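Local coordinates for protein proline dehydrogenase (Deinococcus radiodurans, PDB 4H6Q) that catalyses the FAD-dependent oxidation of L-proline to delta-1-pyrroline-5-carboxylate, the first step of proline degradation to glutamate, passing the electrons to a quinone, at residues L136-E139 and R143-V146; V104-D109 and D145-Q150. All blocks are in the same frame, centred on the assembly; numbering follows the deposited sequence.

In the fold
Both contacts are buried and converge on the start of helix 144-158, one of the outer helices of the beta8-alpha8 barrel, with their centres about 8 Å apart. Contact 1 lies nearer the middle of the chain: there the loop leaving strand 133-136 carries flavin-binding and probable active-site residues, and its hold on the helix is mainly apolar. Contact 2 sits farther out, about 17 Å from the chain centre, where the loop after strand 96-99 reaches the helix through a single glutamine amide and the chemistry is polar. They meet directly: Arg143 NH1 lies 2.9 Å from Gln106 OE1, a probable hydrogen bond, and the end of Met138 packs on Thr147 and Leu148.

Contact 1: L136-E139 and R143-V146; sequences LDME and RVDV. With FAD (flavin-adenine dinucleotide), chain C.
Met138 faces Val144 across a tight connection in which the chain leaves strand 133-136, turns back within a few residues and enters helix 144-158; their CA atoms are 6.9 Å apart, and those of Glu139 and Arg143 6.4 Å. The same backbone binds the pyrimidine end of the flavin: FAD N3 donates to Met138 O over 2.8 Å in a nearly straight bond (169°), while Met138 N gives a longer, more bent one to FAD O4. The Met138 side chain sets off alongside the helix, and bends at chi2 (64°) and chi3 (70°) bring its end to it, SD lying 3.9 Å from Val144 CG2 and the two side chains crossing at about a right angle; flexible thioether and compact branched valine suit this close fit. Glu139 OE1 only passes Arg143 CD at 4.2 Å; the carboxylate instead hydrogen-bonds Ser102, and Arg143 NH1 bonds to Gln106. Asp137, probably an active-site residue, takes no part here: its carboxylate bonds to Lys100, Arg189 and Tyr280, and it touches the bound tetrahydrofuroic acid. Leu136 packs on Phe151 and Leu154 of helix 144-158, and Met138 on Thr165, Val166 and Gln168 of the neighbouring strand 163-168.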
loop_
_atom_site.group_PDB
_atom_site.type_symbol
_atom_site.label_atom_id
_atom_site.label_comp_id
_atom_site.label_asym_id
_atom_site.label_seq_id
_atom_site.Cartn_x
_atom_site.Cartn_y
_atom_site.Cartn_z
ATOM N N LEU A 136 4.307 4.386 -2.607
ATOM C CA LEU A 136 4.265 5.367 -1.509
ATOM C C LEU A 136 2.846 5.352 -0.943
ATOM O O LEU A 136 1.903 5.894 -1.558
ATOM C CB LEU A 136 4.614 6.770 -2.019
ATOM C CG LEU A 136 5.897 6.810 -2.884
ATOM C CD1 LEU A 136 6.096 8.205 -3.443
ATOM C CD2 LEU A 136 7.145 6.348 -2.109
ATOM N N ASP A 137 2.667 4.703 0.233
ATOM C CA ASP A 137 1.351 4.672 0.894
ATOM C C ASP A 137 0.912 6.122 1.211
ATOM O O ASP A 137 1.737 7.031 1.397
ATOM C CB ASP A 137 1.452 3.907 2.208
ATOM C CG ASP A 137 1.510 2.404 2.049
ATOM O OD1 ASP A 137 1.302 1.854 0.944
ATOM O OD2 ASP A 137 1.761 1.761 3.137
ATOM N N MET A 138 -0.389 6.336 1.257
ATOM C CA MET A 138 -0.886 7.648 1.663
ATOM C C MET A 138 -1.266 7.671 3.138
ATOM O O MET A 138 -2.070 6.841 3.599
ATOM C CB MET A 138 -2.053 8.123 0.788
ATOM C CG MET A 138 -2.344 9.637 0.961
ATOM S SD MET A 138 -0.979 10.718 0.411
ATOM C CE MET A 138 -1.029 10.520 -1.351
ATOM N N GLU A 139 -0.665 8.583 3.905
ATOM C CA GLU A 139 -0.921 8.706 5.320
ATOM C C GLU A 139 -2.004 9.757 5.575
ATOM O O GLU A 139 -2.903 9.905 4.733
ATOM C CB GLU A 139 0.419 8.926 6.073
ATOM C CG GLU A 139 1.399 7.737 5.794
ATOM C CD GLU A 139 2.693 7.855 6.563
ATOM O OE1 GLU A 139 3.686 8.398 5.998
ATOM O OE2 GLU A 139 2.722 7.416 7.749
ATOM N N ARG A 143 -0.135 15.136 5.053
ATOM C CA ARG A 143 1.039 14.668 4.299
ATOM C C ARG A 143 0.745 14.520 2.807
ATOM O O ARG A 143 1.616 14.127 2.041
ATOM C CB ARG A 143 1.569 13.349 4.905
ATOM C CG ARG A 143 2.284 13.622 6.260
ATOM C CD ARG A 143 2.720 12.335 6.953
ATOM N NE ARG A 143 3.381 12.676 8.228
ATOM C CZ ARG A 143 4.689 12.858 8.387
ATOM N NH1 ARG A 143 5.528 12.722 7.361
ATOM N NH2 ARG A 143 5.158 13.129 9.589
ATOM N N VAL A 144 -0.490 14.798 2.374
ATOM C CA VAL A 144 -0.877 14.548 0.964
ATOM C C VAL A 144 -0.107 15.444 -0.007
ATOM O O VAL A 144 0.458 14.931 -0.988
ATOM C CB VAL A 144 -2.411 14.732 0.748
ATOM C CG1 VAL A 144 -2.749 14.585 -0.738
ATOM C CG2 VAL A 144 -3.199 13.747 1.605
ATOM N N ASP A 145 -0.018 16.755 0.251
ATOM C CA ASP A 145 0.684 17.635 -0.693
ATOM C C ASP A 145 2.133 17.238 -0.877
ATOM O O ASP A 145 2.614 17.092 -2.018
ATOM C CB ASP A 145 0.569 19.108 -0.237
ATOM C CG ASP A 145 -0.834 19.662 -0.462
ATOM O OD1 ASP A 145 -1.463 20.202 0.466
ATOM O OD2 ASP A 145 -1.313 19.568 -1.578
ATOM N N VAL A 146 2.868 17.064 0.222
ATOM C CA VAL A 146 4.268 16.696 0.111
ATOM C C VAL A 146 4.445 15.306 -0.515
ATOM O O VAL A 146 5.341 15.099 -1.337
ATOM C CB VAL A 146 5.048 16.789 1.477
ATOM C CG1 VAL A 146 4.503 15.853 2.569
ATOM C CG2 VAL A 146 6.518 16.505 1.269
HETATM P PA FAD C . -15.035 -1.306 4.367
HETATM O O1A FAD C . -16.275 -0.602 3.806
HETATM O O2A FAD C . -14.395 -0.730 5.562
HETATM O O5B FAD C . -15.226 -2.763 4.678
HETATM C C5B FAD C . -15.778 -3.631 3.700
HETATM C C4B FAD C . -15.905 -5.062 4.180
HETATM O O4B FAD C . -14.616 -5.631 4.154
HETATM C C3B FAD C . -16.339 -5.201 5.594
HETATM O O3B FAD C . -17.740 -5.116 5.795
HETATM C C2B FAD C . -15.761 -6.522 5.934
HETATM O O2B FAD C . -16.469 -7.584 5.331
HETATM C C1B FAD C . -14.415 -6.419 5.291
HETATM N N9A FAD C . -13.398 -5.797 6.139
HETATM C C8A FAD C . -12.689 -4.628 5.867
HETATM N N7A FAD C . -11.827 -4.337 6.842
HETATM C C5A FAD C . -11.932 -5.356 7.783
HETATM C C6A FAD C . -11.316 -5.608 8.995
HETATM N N6A FAD C . -10.308 -4.742 9.516
HETATM N N1A FAD C . -11.679 -6.707 9.675
HETATM C C2A FAD C . -12.616 -7.560 9.214
HETATM N N3A FAD C . -13.253 -7.364 8.049
HETATM C C4A FAD C . -12.911 -6.292 7.340
HETATM N N1 FAD C . -5.789 3.525 3.298
HETATM C C2 FAD C . -4.965 4.601 3.419
HETATM O O2 FAD C . -5.466 5.672 3.987
HETATM N N3 FAD C . -3.676 4.605 2.960
HETATM C C4 FAD C . -3.128 3.486 2.343
HETATM O O4 FAD C . -1.850 3.501 1.914
HETATM C C4X FAD C . -3.971 2.297 2.194
HETATM N N5 FAD C . -3.487 1.164 1.593
HETATM C C5X FAD C . -4.350 0.101 1.454
HETATM C C6 FAD C . -3.890 -1.071 0.833
HETATM C C7 FAD C . -4.769 -2.169 0.651
HETATM C C7M FAD C . -4.270 -3.445 -0.025
HETATM C C8 FAD C . -6.106 -2.060 1.105
HETATM C C8M FAD C . -7.073 -3.198 0.926
HETATM C C9 FAD C . -6.545 -0.897 1.756
HETATM C C9A FAD C . -5.689 0.176 1.911
HETATM N N10 FAD C . -6.172 1.342 2.537
HETATM C C10 FAD C . -5.313 2.402 2.690
HETATM C "C1'" FAD C . -7.550 1.474 2.982
HETATM C "C2'" FAD C . -7.826 1.249 4.436
HETATM O "O2'" FAD C . -6.874 0.287 4.874
HETATM C "C3'" FAD C . -9.345 0.981 4.311
HETATM O "O3'" FAD C . -10.171 2.074 4.577
HETATM C "C4'" FAD C . -9.885 -0.232 4.960
HETATM O "O4'" FAD C . -9.188 -1.283 4.391
HETATM C "C5'" FAD C . -11.374 -0.320 4.660
HETATM O "O5'" FAD C . -11.647 -1.576 4.119
HETATM P P FAD C . -12.527 -1.774 2.808
HETATM O O1P FAD C . -12.215 -0.909 1.549
HETATM O O2P FAD C . -12.610 -3.321 2.701
HETATM O O3P FAD C . -14.051 -1.424 3.212
#

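Contact 2: V104-D109 and D145-Q150; sequences VGQGKD and DVTLEQ
Gln106 spends both N-H groups of its side-chain amide on helix 144-158. Gln106 NE2 donates to Gln150 OE1 over 2.9 Å at 172° and to Thr147 OG1 over 3.1 Å, with both acceptors close to the plane of the Gln106 amide, the direction in which the N-H bonds of a planar amide point. The fit to Gln150 is less regular from the acceptor's side: NE2 stands above the carbonyl plane, 36° out of it, and the two amides are turned somewhat from each other. Gln106 OE1 accepts from a water at 2.8 Å, which also gives a weak bond to Thr147 OG1, and from Arg143 NH1. Thr147 OG1 also hydrogen-bonds Arg143 O, four residues earlier, just ahead of the helix. In this beta8-alpha8 barrel the contact ties the loop following strand 96-99 to the helix following the adjacent strand 133-136. A type II turn from Gly105 to Lys108, closed by Lys108 N to Gly105 O, presents Gln106 at its second position; Gly107 follows with a positive phi that glycine adopts readily. Gln106 CG lies anti to its backbone N (chi1 -174°) and the chain stays extended, which carries the amide from the turn to the helix. Val146 CG1 lies over one face of the Gln106 amide, 3.5 Å from Gln106 NE2, so an apolar methyl covers the flat group. Farther out, Leu101 packs against both Gln106 and Gln150.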
loop_
_atom_site.group_PDB
_atom_site.type_symbol
_atom_site.label_atom_id
_atom_site.label_comp_id
_atom_site.label_asym_id
_atom_site.label_seq_id
_atom_site.Cartn_x
_atom_site.Cartn_y
_atom_site.Cartn_z
ATOM N N VAL A 104 10.556 7.017 6.940
ATOM C CA VAL A 104 11.910 7.196 6.421
ATOM C C VAL A 104 12.335 8.661 6.352
ATOM O O VAL A 104 13.321 9.012 5.702
ATOM C CB VAL A 104 12.094 6.468 5.070
ATOM C CG1 VAL A 104 12.008 4.972 5.293
ATOM C CG2 VAL A 104 11.105 6.942 3.996
ATOM N N GLY A 105 11.596 9.520 7.074
ATOM C CA GLY A 105 12.072 10.869 7.318
ATOM C C GLY A 105 11.391 12.022 6.628
ATOM O O GLY A 105 11.901 13.137 6.684
ATOM N N GLN A 106 10.249 11.781 5.977
ATOM C CA GLN A 106 9.515 12.854 5.341
ATOM C C GLN A 106 9.247 14.021 6.264
ATOM O O GLN A 106 8.695 13.842 7.330
ATOM C CB GLN A 106 8.190 12.297 4.815
ATOM C CG GLN A 106 7.391 13.322 3.980
ATOM C CD GLN A 106 6.064 12.770 3.581
ATOM O OE1 GLN A 106 5.209 12.473 4.440
ATOM N NE2 GLN A 106 5.857 12.585 2.285
ATOM N N GLY A 107 9.645 15.214 5.837
ATOM C CA GLY A 107 9.429 16.407 6.631
ATOM C C GLY A 107 10.665 16.799 7.400
ATOM O O GLY A 107 10.660 17.901 7.989
ATOM N N LYS A 108 11.709 15.989 7.439
ATOM C CA LYS A 108 12.943 16.341 8.122
ATOM C C LYS A 108 14.005 16.698 7.091
ATOM O O LYS A 108 14.123 16.073 6.057
ATOM C CB LYS A 108 13.440 15.143 8.948
ATOM C CG LYS A 108 12.406 14.628 9.951
ATOM C CD LYS A 108 12.876 13.371 10.663
ATOM C CE LYS A 108 11.802 12.865 11.610
ATOM N NZ LYS A 108 11.502 13.831 12.716
ATOM N N ASP A 109 14.779 17.717 7.393
ATOM C CA ASP A 109 15.863 18.130 6.539
ATOM C C ASP A 109 17.168 17.477 6.967
ATOM O O ASP A 109 17.512 17.460 8.154
ATOM C CB ASP A 109 16.031 19.652 6.663
ATOM C CG ASP A 109 17.135 20.168 5.782
ATOM O OD1 ASP A 109 16.798 20.694 4.693
ATOM O OD2 ASP A 109 18.333 19.995 6.153
ATOM N N ASP A 145 -0.018 16.755 0.251
ATOM C CA ASP A 145 0.684 17.635 -0.693
ATOM C C ASP A 145 2.133 17.238 -0.877
ATOM O O ASP A 145 2.614 17.092 -2.018
ATOM C CB ASP A 145 0.569 19.108 -0.237
ATOM C CG ASP A 145 -0.834 19.662 -0.462
ATOM O OD1 ASP A 145 -1.463 20.202 0.466
ATOM O OD2 ASP A 145 -1.313 19.568 -1.578
ATOM N N VAL A 146 2.868 17.064 0.222
ATOM C CA VAL A 146 4.268 16.696 0.111
ATOM C C VAL A 146 4.445 15.306 -0.515
ATOM O O VAL A 146 5.341 15.099 -1.337
ATOM C CB VAL A 146 5.048 16.789 1.477
ATOM C CG1 VAL A 146 4.503 15.853 2.569
ATOM C CG2 VAL A 146 6.518 16.505 1.269
ATOM N N THR A 147 3.585 14.352 -0.175
ATOM C CA THR A 147 3.704 13.026 -0.801
ATOM C C THR A 147 3.464 13.107 -2.311
ATOM O O THR A 147 4.192 12.469 -3.078
ATOM C CB THR A 147 2.737 12.021 -0.163
ATOM O OG1 THR A 147 3.066 11.917 1.230
ATOM C CG2 THR A 147 2.809 10.634 -0.797
ATOM N N LEU A 148 2.476 13.869 -2.764
ATOM C CA LEU A 148 2.227 13.994 -4.209
ATOM C C LEU A 148 3.327 14.766 -4.957
ATOM O O LEU A 148 3.662 14.425 -6.110
ATOM C CB LEU A 148 0.840 14.597 -4.500
ATOM C CG LEU A 148 -0.331 13.707 -4.054
ATOM C CD1 LEU A 148 -1.661 14.372 -4.422
ATOM C CD2 LEU A 148 -0.282 12.260 -4.584
ATOM N N GLU A 149 3.919 15.772 -4.313
ATOM C CA GLU A 149 5.075 16.467 -4.859
ATOM C C GLU A 149 6.266 15.518 -4.997
ATOM O O GLU A 149 6.939 15.449 -6.047
ATOM C CB GLU A 149 5.465 17.642 -3.977
ATOM N N GLN A 150 6.541 14.762 -3.931
ATOM C CA GLN A 150 7.663 13.831 -3.942
ATOM C C GLN A 150 7.419 12.690 -4.936
ATOM O O GLN A 150 8.349 12.263 -5.655
ATOM C CB GLN A 150 7.952 13.317 -2.547
ATOM C CG GLN A 150 8.453 14.401 -1.600
ATOM C CD GLN A 150 8.674 13.943 -0.169
ATOM O OE1 GLN A 150 8.007 13.048 0.331
ATOM N NE2 GLN A 150 9.641 14.575 0.498
HETATM O O HOH W 1 3.633 10.182 4.017
#